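Local coordinates for protein 2-hydroxychromene-2-carboxylate isomerase (Pseudomonas putida, PDB 2IMD) that catalyses the reversible, glutathione-dependent isomerisation of 2-hydroxychromene-2-carboxylate to trans-O-hydroxybenzylidenepyruvate in naphthalene degradation, at residues F7-P12 with A104-V109; I37-V42 with F166-M171; R87-G92 with S138-F143. All coordinates share one frame; numbering follows the deposited sequence. Where two conformers were deposited one is given.

Interaction 1 of 3, residues F7-P12 with A104-V109; sequences FDFLSP and AYVNVV. With GSH (glutathione), chain D.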
loop_
_atom_site.group_PDB
_atom_site.type_symbol
_atom_site.label_atom_id
_atom_site.label_comp_id
_atom_site.label_asym_id
_atom_site.label_seq_id
_atom_site.Cartn_x
_atom_site.Cartn_y
_atom_site.Cartn_z
ATOM N N PHE A 7 2.647 15.411 4.466
ATOM C CA PHE A 7 2.678 14.458 5.540
ATOM C C PHE A 7 1.825 14.988 6.711
ATOM O O PHE A 7 1.491 16.164 6.727
ATOM C CB PHE A 7 4.091 14.269 6.046
ATOM C CG PHE A 7 4.662 15.553 6.612
ATOM C CD1 PHE A 7 5.262 16.504 5.769
ATOM C CD2 PHE A 7 4.553 15.807 7.977
ATOM C CE1 PHE A 7 5.771 17.707 6.278
ATOM C CE2 PHE A 7 5.022 17.035 8.518
ATOM C CZ PHE A 7 5.670 17.979 7.647
ATOM N N ASP A 8 1.518 14.090 7.669
ATOM C CA ASP A 8 0.853 14.412 8.937
ATOM C C ASP A 8 1.671 13.659 9.983
ATOM O O ASP A 8 1.983 12.492 9.760
ATOM C CB ASP A 8 -0.597 13.893 8.879
ATOM C CG ASP A 8 -1.425 14.271 10.140
ATOM O OD1 ASP A 8 -0.831 14.307 11.258
ATOM O OD2 ASP A 8 -2.668 14.423 10.004
ATOM N N PHE A 9 2.088 14.302 11.071
ATOM C CA PHE A 9 2.944 13.626 12.045
ATOM C C PHE A 9 2.306 12.404 12.701
ATOM O O PHE A 9 3.026 11.650 13.370
ATOM C CB PHE A 9 3.356 14.636 13.099
ATOM C CG PHE A 9 4.415 15.607 12.616
ATOM C CD1 PHE A 9 5.661 15.149 12.197
ATOM C CD2 PHE A 9 4.189 16.987 12.665
ATOM C CE1 PHE A 9 6.671 16.081 11.761
ATOM C CE2 PHE A 9 5.188 17.930 12.233
ATOM C CZ PHE A 9 6.423 17.485 11.804
ATOM N N LEU A 10 0.977 12.236 12.575
ATOM C CA LEU A 10 0.341 11.012 13.113
ATOM C C LEU A 10 0.652 9.768 12.298
ATOM O O LEU A 10 0.298 8.649 12.730
ATOM C CB LEU A 10 -1.184 11.165 13.262
ATOM C CG LEU A 10 -2.085 11.368 12.076
ATOM C CD1 LEU A 10 -2.029 10.186 11.172
ATOM C CD2 LEU A 10 -3.538 11.457 12.618
ATOM N N SER A 11 1.307 9.948 11.145
ATOM C CA SER A 11 1.382 8.829 10.156
ATOM C C SER A 11 2.775 8.133 10.250
ATOM O O SER A 11 3.810 8.736 9.868
ATOM C CB SER A 11 1.219 9.439 8.754
ATOM O OG SER A 11 1.566 8.442 7.765
ATOM N N PRO A 12 2.805 6.841 10.596
ATOM C CA PRO A 12 4.098 6.161 10.686
ATOM C C PRO A 12 4.647 5.905 9.294
ATOM O O PRO A 12 5.897 5.834 9.086
ATOM C CB PRO A 12 3.789 4.843 11.415
ATOM C CG PRO A 12 2.251 4.583 11.047
ATOM C CD PRO A 12 1.668 6.008 11.045
ATOM N N ALA A 104 14.771 20.457 9.465
ATOM C CA ALA A 104 15.248 20.075 10.800
ATOM C C ALA A 104 14.060 19.870 11.749
ATOM O O ALA A 104 14.035 18.918 12.535
ATOM C CB ALA A 104 16.230 21.085 11.379
ATOM N N TYR A 105 13.100 20.774 11.656
ATOM C CA TYR A 105 11.832 20.611 12.427
ATOM C C TYR A 105 11.155 19.310 12.090
ATOM O O TYR A 105 10.846 18.516 13.009
ATOM C CB TYR A 105 10.902 21.722 12.148
ATOM C CG TYR A 105 9.580 21.640 12.933
ATOM C CD1 TYR A 105 9.497 22.092 14.260
ATOM C CD2 TYR A 105 8.416 21.051 12.387
ATOM C CE1 TYR A 105 8.305 22.015 15.002
ATOM C CE2 TYR A 105 7.209 20.997 13.084
ATOM C CZ TYR A 105 7.162 21.469 14.432
ATOM O OH TYR A 105 5.981 21.427 15.116
ATOM N N VAL A 106 10.911 19.040 10.796
ATOM C CA VAL A 106 10.210 17.801 10.445
ATOM C C VAL A 106 11.006 16.571 10.974
ATOM O O VAL A 106 10.401 15.605 11.523
ATOM C CB VAL A 106 9.946 17.787 8.911
ATOM C CG1 VAL A 106 9.407 16.408 8.505
ATOM C CG2 VAL A 106 8.936 18.884 8.549
ATOM N N ASN A 107 12.351 16.591 10.835
ATOM C CA ASN A 107 13.138 15.445 11.296
ATOM C C ASN A 107 13.082 15.289 12.809
ATOM O O ASN A 107 12.906 14.190 13.343
ATOM C CB ASN A 107 14.602 15.599 10.864
ATOM C CG ASN A 107 14.778 15.545 9.362
ATOM O OD1 ASN A 107 13.965 14.967 8.645
ATOM N ND2 ASN A 107 15.877 16.088 8.880
ATOM N N VAL A 108 13.211 16.408 13.531
ATOM C CA VAL A 108 13.226 16.285 14.995
ATOM C C VAL A 108 11.891 15.777 15.524
ATOM O O VAL A 108 11.834 14.881 16.406
ATOM C CB VAL A 108 13.568 17.661 15.615
ATOM C CG1 VAL A 108 13.409 17.647 17.102
ATOM C CG2 VAL A 108 15.041 17.990 15.273
ATOM N N VAL A 109 10.799 16.297 14.947
ATOM C CA VAL A 109 9.487 15.947 15.441
ATOM C C VAL A 109 9.213 14.495 15.066
ATOM O O VAL A 109 8.750 13.709 15.882
ATOM C CB VAL A 109 8.386 16.913 14.917
ATOM C CG1 VAL A 109 7.001 16.460 15.340
ATOM C CG2 VAL A 109 8.648 18.321 15.473
HETATM N N1 GSH D . 1.300 1.225 1.460
HETATM C CA1 GSH D . 1.614 2.488 2.104
HETATM C C1 GSH D . 2.981 2.859 2.433
HETATM O O11 GSH D . 3.315 4.047 2.807
HETATM O O12 GSH D . 3.694 1.860 2.529
HETATM C CB1 GSH D . 0.454 2.980 2.979
HETATM C CG1 GSH D . 0.368 4.428 3.437
HETATM C CD1 GSH D . -0.830 4.672 4.328
HETATM O OE1 GSH D . -1.565 3.669 4.738
HETATM N N2 GSH D . -1.131 5.935 4.693
HETATM C CA2 GSH D . -2.273 6.311 5.498
HETATM C C2 GSH D . -3.302 6.947 4.612
HETATM O O2 GSH D . -2.920 7.934 3.717
HETATM C CB2 GSH D . -1.822 7.210 6.660
HETATM S SG2 GSH D . -0.522 6.419 7.687
HETATM N N3 GSH D . -4.568 6.537 4.700
HETATM C CA3 GSH D . -5.459 7.106 3.723
HETATM C C3 GSH D . -6.021 5.998 2.847
HETATM O O31 GSH D . -6.732 6.365 1.868
HETATM O O32 GSH D . -5.828 4.770 3.095
#
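Phe9 reaches from the loop after strand 2-7 to helix 99-115, where Tyr105, Val106 and Val109 receive its ring. With CG anti to the carbonyl carbon (chi1 -75°), CB sends the ring towards the helix. CG, CD1 and CD2 then lie beneath Val109 CG1, a methyl 3.5 Å from the Phe9 ring centroid and almost on the ring normal, a CH-pi contact. The opposite face takes Phe7 CE2. Val106 O lies at the ring edge, near its plane, 3.8 Å from Phe9 CE1, and Phe9 CE2 lies 3.8 Å from Tyr105 CE2, the two rings being oblique. CZ, at the tip, touches both Val109 CB and Tyr105 CE2. The loop is shaped by an Asx turn, Leu10 N donating to Asp8 OD1 at 3.0 Å, inside a type I turn that delivers Ser11 to the N-cap of helix 12-28, as in the thioredoxin fold; Ser11 OG stands 2.9 Å from glutathione SG2. Cutting Phe9 back to an alanine is likely to open a gap between loop and helix and leave Val109 CG1 without its ring face. Phe7 CZ meets Val106 CG2 at 3.5 Å, and the Tyr105 hydroxyl is hydrogen-bonded to Met89 O.

Interaction 2 of 3, residues I37-V42 with F166-M171; sequences IDLARV and FGVPTM. With GSH (glutathione), chain D.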
loop_
_atom_site.group_PDB
_atom_site.type_symbol
_atom_site.label_atom_id
_atom_site.label_comp_id
_atom_site.label_asym_id
_atom_site.label_seq_id
_atom_site.Cartn_x
_atom_site.Cartn_y
_atom_site.Cartn_z
ATOM N N ILE A 37 -0.115 18.608 6.749
ATOM C CA ILE A 37 -1.561 18.741 6.501
ATOM C C ILE A 37 -2.369 17.810 7.393
ATOM O O ILE A 37 -1.827 16.876 8.004
ATOM C CB ILE A 37 -1.932 18.411 5.001
ATOM C CG1 ILE A 37 -1.523 16.954 4.683
ATOM C CG2 ILE A 37 -1.223 19.390 4.014
ATOM C CD1 ILE A 37 -2.012 16.485 3.209
ATOM N N ASP A 38 -3.666 18.074 7.451
ATOM C CA ASP A 38 -4.581 17.311 8.302
ATOM C C ASP A 38 -5.149 16.098 7.547
ATOM O O ASP A 38 -6.080 16.233 6.715
ATOM C CB ASP A 38 -5.723 18.211 8.780
ATOM C CG ASP A 38 -6.581 17.578 9.862
ATOM O OD1 ASP A 38 -6.603 16.351 10.022
ATOM O OD2 ASP A 38 -7.380 18.340 10.474
ATOM N N LEU A 39 -4.582 14.920 7.836
ATOM C CA LEU A 39 -5.074 13.724 7.157
ATOM C C LEU A 39 -6.595 13.536 7.371
ATOM O O LEU A 39 -7.324 13.143 6.471
ATOM C CB LEU A 39 -4.338 12.528 7.763
ATOM C CG LEU A 39 -4.373 11.198 7.010
ATOM C CD1 LEU A 39 -4.178 9.935 7.863
ATOM C CD2 LEU A 39 -4.920 11.015 5.599
ATOM N N ALA A 40 -7.100 13.851 8.584
ATOM C CA ALA A 40 -8.526 13.657 8.841
ATOM C C ALA A 40 -9.364 14.489 7.921
ATOM O O ALA A 40 -10.356 14.002 7.400
ATOM C CB ALA A 40 -8.894 13.950 10.331
ATOM N N ARG A 41 -8.949 15.737 7.704
ATOM C CA ARG A 41 -9.677 16.618 6.792
ATOM C C ARG A 41 -9.599 16.142 5.358
ATOM O O ARG A 41 -10.585 16.161 4.592
ATOM C CB ARG A 41 -9.133 18.055 6.865
ATOM C CG ARG A 41 -10.215 19.157 6.689
ATOM C CD ARG A 41 -9.645 20.631 6.771
ATOM N NE ARG A 41 -8.823 21.091 7.932
ATOM C CZ ARG A 41 -8.731 20.545 9.159
ATOM N NH1 ARG A 41 -9.424 19.470 9.505
ATOM N NH2 ARG A 41 -7.921 21.088 10.061
ATOM N N VAL A 42 -8.408 15.667 4.971
ATOM C CA VAL A 42 -8.276 15.257 3.594
ATOM C C VAL A 42 -9.152 14.023 3.317
ATOM O O VAL A 42 -9.718 13.885 2.211
ATOM C CB VAL A 42 -6.789 15.112 3.073
ATOM C CG1 VAL A 42 -5.967 16.377 3.413
ATOM C CG2 VAL A 42 -6.094 13.853 3.561
ATOM N N PHE A 166 -5.154 12.538 -1.191
ATOM C CA PHE A 166 -6.157 11.864 -0.369
ATOM C C PHE A 166 -5.574 11.172 0.888
ATOM O O PHE A 166 -6.295 10.674 1.754
ATOM C CB PHE A 166 -6.872 10.789 -1.184
ATOM C CG PHE A 166 -5.936 9.726 -1.677
ATOM C CD1 PHE A 166 -5.533 8.656 -0.864
ATOM C CD2 PHE A 166 -5.445 9.811 -2.986
ATOM C CE1 PHE A 166 -4.640 7.675 -1.371
ATOM C CE2 PHE A 166 -4.558 8.871 -3.453
ATOM C CZ PHE A 166 -4.130 7.854 -2.658
ATOM N N GLY A 167 -4.263 11.157 0.964
ATOM C CA GLY A 167 -3.583 10.502 2.084
ATOM C C GLY A 167 -2.164 10.948 2.254
ATOM O O GLY A 167 -1.706 11.856 1.562
ATOM N N VAL A 168 -1.482 10.294 3.211
ATOM C CA VAL A 168 -0.090 10.605 3.417
ATOM C C VAL A 168 0.673 9.321 3.656
ATOM O O VAL A 168 0.066 8.314 4.114
ATOM C CB VAL A 168 0.094 11.552 4.642
ATOM C CG1 VAL A 168 -0.517 12.949 4.302
ATOM C CG2 VAL A 168 -0.514 10.951 5.948
ATOM N N PRO A 169 2.000 9.328 3.337
ATOM C CA PRO A 169 2.800 10.437 2.724
ATOM C C PRO A 169 2.501 10.489 1.246
ATOM O O PRO A 169 2.276 9.422 0.617
ATOM C CB PRO A 169 4.250 9.989 2.959
ATOM C CG PRO A 169 4.194 8.429 2.930
ATOM C CD PRO A 169 2.783 8.097 3.535
ATOM N N THR A 170 2.461 11.704 0.703
ATOM C CA THR A 170 2.250 11.901 -0.752
ATOM C C THR A 170 3.391 12.773 -1.273
ATOM O O THR A 170 3.817 13.730 -0.585
ATOM C CB THR A 170 0.887 12.482 -1.063
ATOM O OG1 THR A 170 -0.118 11.537 -0.594
ATOM C CG2 THR A 170 0.700 12.618 -2.572
HETATM N N MSE A 171 3.885 12.430 -2.471
HETATM C CA MSE A 171 5.039 13.130 -3.042
HETATM C C MSE A 171 4.700 13.466 -4.483
HETATM O O MSE A 171 4.073 12.658 -5.167
HETATM C CB MSE A 171 6.290 12.249 -3.027
HETATM C CG MSE A 171 6.977 12.117 -1.738
HETATM SE SE MSE A 171 6.130 10.797 -0.537
HETATM C CE MSE A 171 5.835 9.272 -1.679
HETATM N N1 GSH D . 1.300 1.225 1.460
HETATM C CA1 GSH D . 1.614 2.488 2.104
HETATM C C1 GSH D . 2.981 2.859 2.433
HETATM O O11 GSH D . 3.315 4.047 2.807
HETATM O O12 GSH D . 3.694 1.860 2.529
HETATM C CB1 GSH D . 0.454 2.980 2.979
HETATM C CG1 GSH D . 0.368 4.428 3.437
HETATM C CD1 GSH D . -0.830 4.672 4.328
HETATM O OE1 GSH D . -1.565 3.669 4.738
HETATM N N2 GSH D . -1.131 5.935 4.693
HETATM C CA2 GSH D . -2.273 6.311 5.498
HETATM C C2 GSH D . -3.302 6.947 4.612
HETATM O O2 GSH D . -2.920 7.934 3.717
HETATM C CB2 GSH D . -1.822 7.210 6.660
HETATM S SG2 GSH D . -0.522 6.419 7.687
HETATM N N3 GSH D . -4.568 6.537 4.700
HETATM C CA3 GSH D . -5.459 7.106 3.723
HETATM C C3 GSH D . -6.021 5.998 2.847
HETATM O O31 GSH D . -6.732 6.365 1.868
HETATM O O32 GSH D . -5.828 4.770 3.095
#
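Val168 O is gripped by glutathione N2 at 2.7 Å, with Trp179 NE1 adding a weaker bond, while the side chain of the same valine packs against Ile37 and Leu39. Its amide completes the pairing: Val168 N donates to glutathione O2 at 2.8 Å, bent to 144°. The cysteinyl part of the ligand is therefore held through both backbone polar groups of one residue, much as a neighbouring strand would be. Gly167, without a CB, lets O2 settle 3.1 Å from its CA. The carbonyl of Gly167 is taken by its own segment, Thr170 OG1 donating to Gly167 O at 2.7 Å from well above the carbonyl plane.

Between the two segments there is no hydrogen bond, and the contact rests on van der Waals packing. The two methyls of Val168 divide the work: CG1, beside the backbone N (chi1 -68°), lies 4.0 Å from Ile37 CD1, and CG2 faces Leu39 CG. Leu39 forks between protein and ligand, CD2 lying 3.8 Å from Gly167 CA and CD1 resting 3.8 Å from glutathione CB2. Val42, modelled in two conformers, adds a less certain touch of CG2 on Phe166 O. The Phe166 ring turns its edge to glutathione O31 and meets Trp179 edge-to-face and Tyr62 of the second subunit.

The peptide bond before Pro169 is cis, and a cis-proline loop whose preceding residue pairs with the cysteinyl backbone of glutathione is the hallmark of the glutathione site in thioredoxin-fold transferases.

Interaction 3 of 3, residues R87-G92 with S138-F143; sequences RRMNIG and SAFEHF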
loop_
_atom_site.group_PDB
_atom_site.type_symbol
_atom_site.label_atom_id
_atom_site.label_comp_id
_atom_site.label_asym_id
_atom_site.label_seq_id
_atom_site.Cartn_x
_atom_site.Cartn_y
_atom_site.Cartn_z
ATOM N N ARG A 87 -2.203 17.463 15.829
ATOM C CA ARG A 87 -2.585 18.821 15.377
ATOM C C ARG A 87 -1.559 19.861 15.777
ATOM O O ARG A 87 -1.165 20.648 14.941
ATOM C CB ARG A 87 -3.971 19.244 15.843
ATOM C CG ARG A 87 -4.423 20.515 15.109
ATOM C CD ARG A 87 -5.796 21.002 15.598
ATOM N NE ARG A 87 -5.713 22.420 15.913
ATOM C CZ ARG A 87 -6.255 23.419 15.218
ATOM N NH1 ARG A 87 -6.955 23.207 14.102
ATOM N NH2 ARG A 87 -6.061 24.650 15.640
ATOM N N ARG A 88 -1.166 19.890 17.052
ATOM C CA ARG A 88 -0.279 20.977 17.517
ATOM C C ARG A 88 1.033 20.937 16.739
ATOM O O ARG A 88 1.570 21.983 16.305
ATOM C CB ARG A 88 -0.031 20.813 19.017
ATOM C CG ARG A 88 0.967 21.775 19.530
ATOM C CD ARG A 88 1.196 21.721 21.079
ATOM N NE ARG A 88 -0.041 21.874 21.855
ATOM C CZ ARG A 88 -0.417 21.035 22.826
ATOM N NH1 ARG A 88 0.358 20.011 23.181
ATOM N NH2 ARG A 88 -1.578 21.224 23.470
HETATM N N MSE A 89 1.628 19.737 16.642
HETATM C CA MSE A 89 2.947 19.656 16.011
HETATM C C MSE A 89 2.807 19.926 14.518
HETATM O O MSE A 89 3.773 20.427 13.892
HETATM C CB MSE A 89 3.765 18.420 16.355
HETATM C CG MSE A 89 3.934 18.260 17.879
HETATM SE SE MSE A 89 4.679 19.805 18.848
HETATM C CE MSE A 89 6.509 19.844 18.067
ATOM N N ASN A 90 1.679 19.490 13.940
ATOM C CA ASN A 90 1.452 19.832 12.505
ATOM C C ASN A 90 1.457 21.350 12.295
ATOM O O ASN A 90 2.134 21.868 11.404
ATOM C CB ASN A 90 0.091 19.329 11.969
ATOM C CG ASN A 90 0.062 17.818 11.714
ATOM O OD1 ASN A 90 -1.010 17.248 11.498
ATOM N ND2 ASN A 90 1.200 17.196 11.755
ATOM N N ILE A 91 0.671 22.039 13.124
ATOM C CA ILE A 91 0.632 23.512 13.062
ATOM C C ILE A 91 2.028 24.119 13.294
ATOM O O ILE A 91 2.430 25.085 12.613
ATOM C CB ILE A 91 -0.345 24.030 14.112
ATOM C CG1 ILE A 91 -1.772 23.668 13.684
ATOM C CG2 ILE A 91 -0.100 25.561 14.390
ATOM C CD1 ILE A 91 -2.870 23.989 14.739
ATOM N N GLY A 92 2.773 23.558 14.259
ATOM C CA GLY A 92 4.113 24.068 14.608
ATOM C C GLY A 92 5.055 24.114 13.416
ATOM O O GLY A 92 5.979 24.930 13.341
ATOM N N SER A 138 9.046 30.393 24.254
ATOM C CA SER A 138 7.800 31.096 24.457
ATOM C C SER A 138 7.232 31.602 23.095
ATOM O O SER A 138 6.036 31.547 22.883
ATOM C CB SER A 138 8.063 32.344 25.344
ATOM O OG SER A 138 6.824 33.019 25.554
ATOM N N ALA A 139 8.088 32.113 22.223
ATOM C CA ALA A 139 7.591 32.591 20.895
ATOM C C ALA A 139 6.880 31.420 20.153
ATOM O O ALA A 139 5.808 31.580 19.526
ATOM C CB ALA A 139 8.748 33.144 20.070
ATOM N N PHE A 140 7.513 30.252 20.199
ATOM C CA PHE A 140 6.969 29.054 19.508
ATOM C C PHE A 140 5.628 28.648 20.116
ATOM O O PHE A 140 4.637 28.381 19.424
ATOM C CB PHE A 140 8.018 27.917 19.522
ATOM C CG PHE A 140 7.560 26.651 18.800
ATOM C CD1 PHE A 140 7.113 26.697 17.484
ATOM C CD2 PHE A 140 7.584 25.437 19.476
ATOM C CE1 PHE A 140 6.663 25.531 16.830
ATOM C CE2 PHE A 140 7.163 24.251 18.824
ATOM C CZ PHE A 140 6.706 24.282 17.514
ATOM N N GLU A 141 5.566 28.575 21.452
ATOM C CA GLU A 141 4.320 28.160 22.058
ATOM C C GLU A 141 3.206 29.164 21.737
ATOM O O GLU A 141 2.055 28.773 21.546
ATOM C CB GLU A 141 4.496 28.001 23.588
ATOM C CG GLU A 141 5.516 26.890 23.893
ATOM C CD GLU A 141 5.790 26.719 25.377
ATOM O OE1 GLU A 141 5.665 27.739 26.134
ATOM O OE2 GLU A 141 6.179 25.589 25.762
ATOM N N HIS A 142 3.546 30.460 21.734
ATOM C CA HIS A 142 2.547 31.475 21.409
ATOM C C HIS A 142 2.071 31.307 19.951
ATOM O O HIS A 142 0.848 31.355 19.687
ATOM C CB HIS A 142 3.138 32.900 21.636
ATOM C CG HIS A 142 3.208 33.280 23.089
ATOM N ND1 HIS A 142 2.321 34.178 23.664
ATOM C CD2 HIS A 142 3.958 32.790 24.108
ATOM C CE1 HIS A 142 2.559 34.252 24.971
ATOM N NE2 HIS A 142 3.554 33.433 25.263
ATOM N N PHE A 143 3.023 31.048 19.050
ATOM C CA PHE A 143 2.649 30.776 17.639
ATOM C C PHE A 143 1.668 29.599 17.564
ATOM O O PHE A 143 0.650 29.648 16.842
ATOM C CB PHE A 143 3.886 30.464 16.819
ATOM C CG PHE A 143 3.561 30.068 15.423
ATOM C CD1 PHE A 143 3.331 31.046 14.445
ATOM C CD2 PHE A 143 3.509 28.739 15.077
ATOM C CE1 PHE A 143 3.039 30.698 13.162
ATOM C CE2 PHE A 143 3.213 28.374 13.764
ATOM C CZ PHE A 143 2.963 29.336 12.820
#
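Phe140 and Phe143, one helical turn apart, both swing CG opposite their backbone N (chi1 -179° and 175°), so that the two rings leave helix 137-145 together and reach the backbone of Ile91 and Gly92. Each presents an edge to a carbonyl oxygen. Phe140 CE1 lies 3.6 Å from Gly92 O, and Phe143 CE2 lies 3.6 Å from Ile91 O, both oxygens being close to the plane of the ring they meet. Gly92 has no side chain to stand in the way, and Phe140 CE1 comes within 3.7 Å of Gly92 CA. Side-chain contacts across the two segments are looser: Ile91 CG2 stays 4.4 Å from Phe143 CE2, and the methyl of Met89, present as selenomethionine and modelled in two conformers, gives only a loose and doubtful touch on the Phe140 ring.

The axes of the two short helices pass 10.6 Å apart at 112°, a wide, steep crossing bridged by rings. Tyr95 meets both phenylalanines edge-to-face, while helix 147-162 packs on Ile91 and Phe143. All of this belongs to the helical region inserted between the second and third strands of the thioredoxin fold. No hydrogen bond joins the segments; the slightly positive ring edges facing two consecutive carbonyl oxygens would probably add a weak electrostatic attraction to what is otherwise van der Waals packing.

How the interactions relate
Interaction 1 is the hub between the other two. To interaction 2 it is tied by Phe7 O, 2.9 Å from Ile37 N, and Asp8 OD2, 2.9 Å from Leu39 N, both probable hydrogen bonds, while Ser11 CB packs 3.6 Å from Val168 CG2; loop 7-12 and segment 166-171 thus close on the same ligand, Ser11 near its sulfur and Val168 on its cysteinyl backbone. Interaction 1 is joined to helix 87-92 through Tyr105 OH, 2.7 Å from Met89 O and probably hydrogen-bonded to it. Interactions 2 and 3 have centres about 20 Å apart; interaction 3 lies among the helices between strands 31-36 and 170-173 and does not touch glutathione.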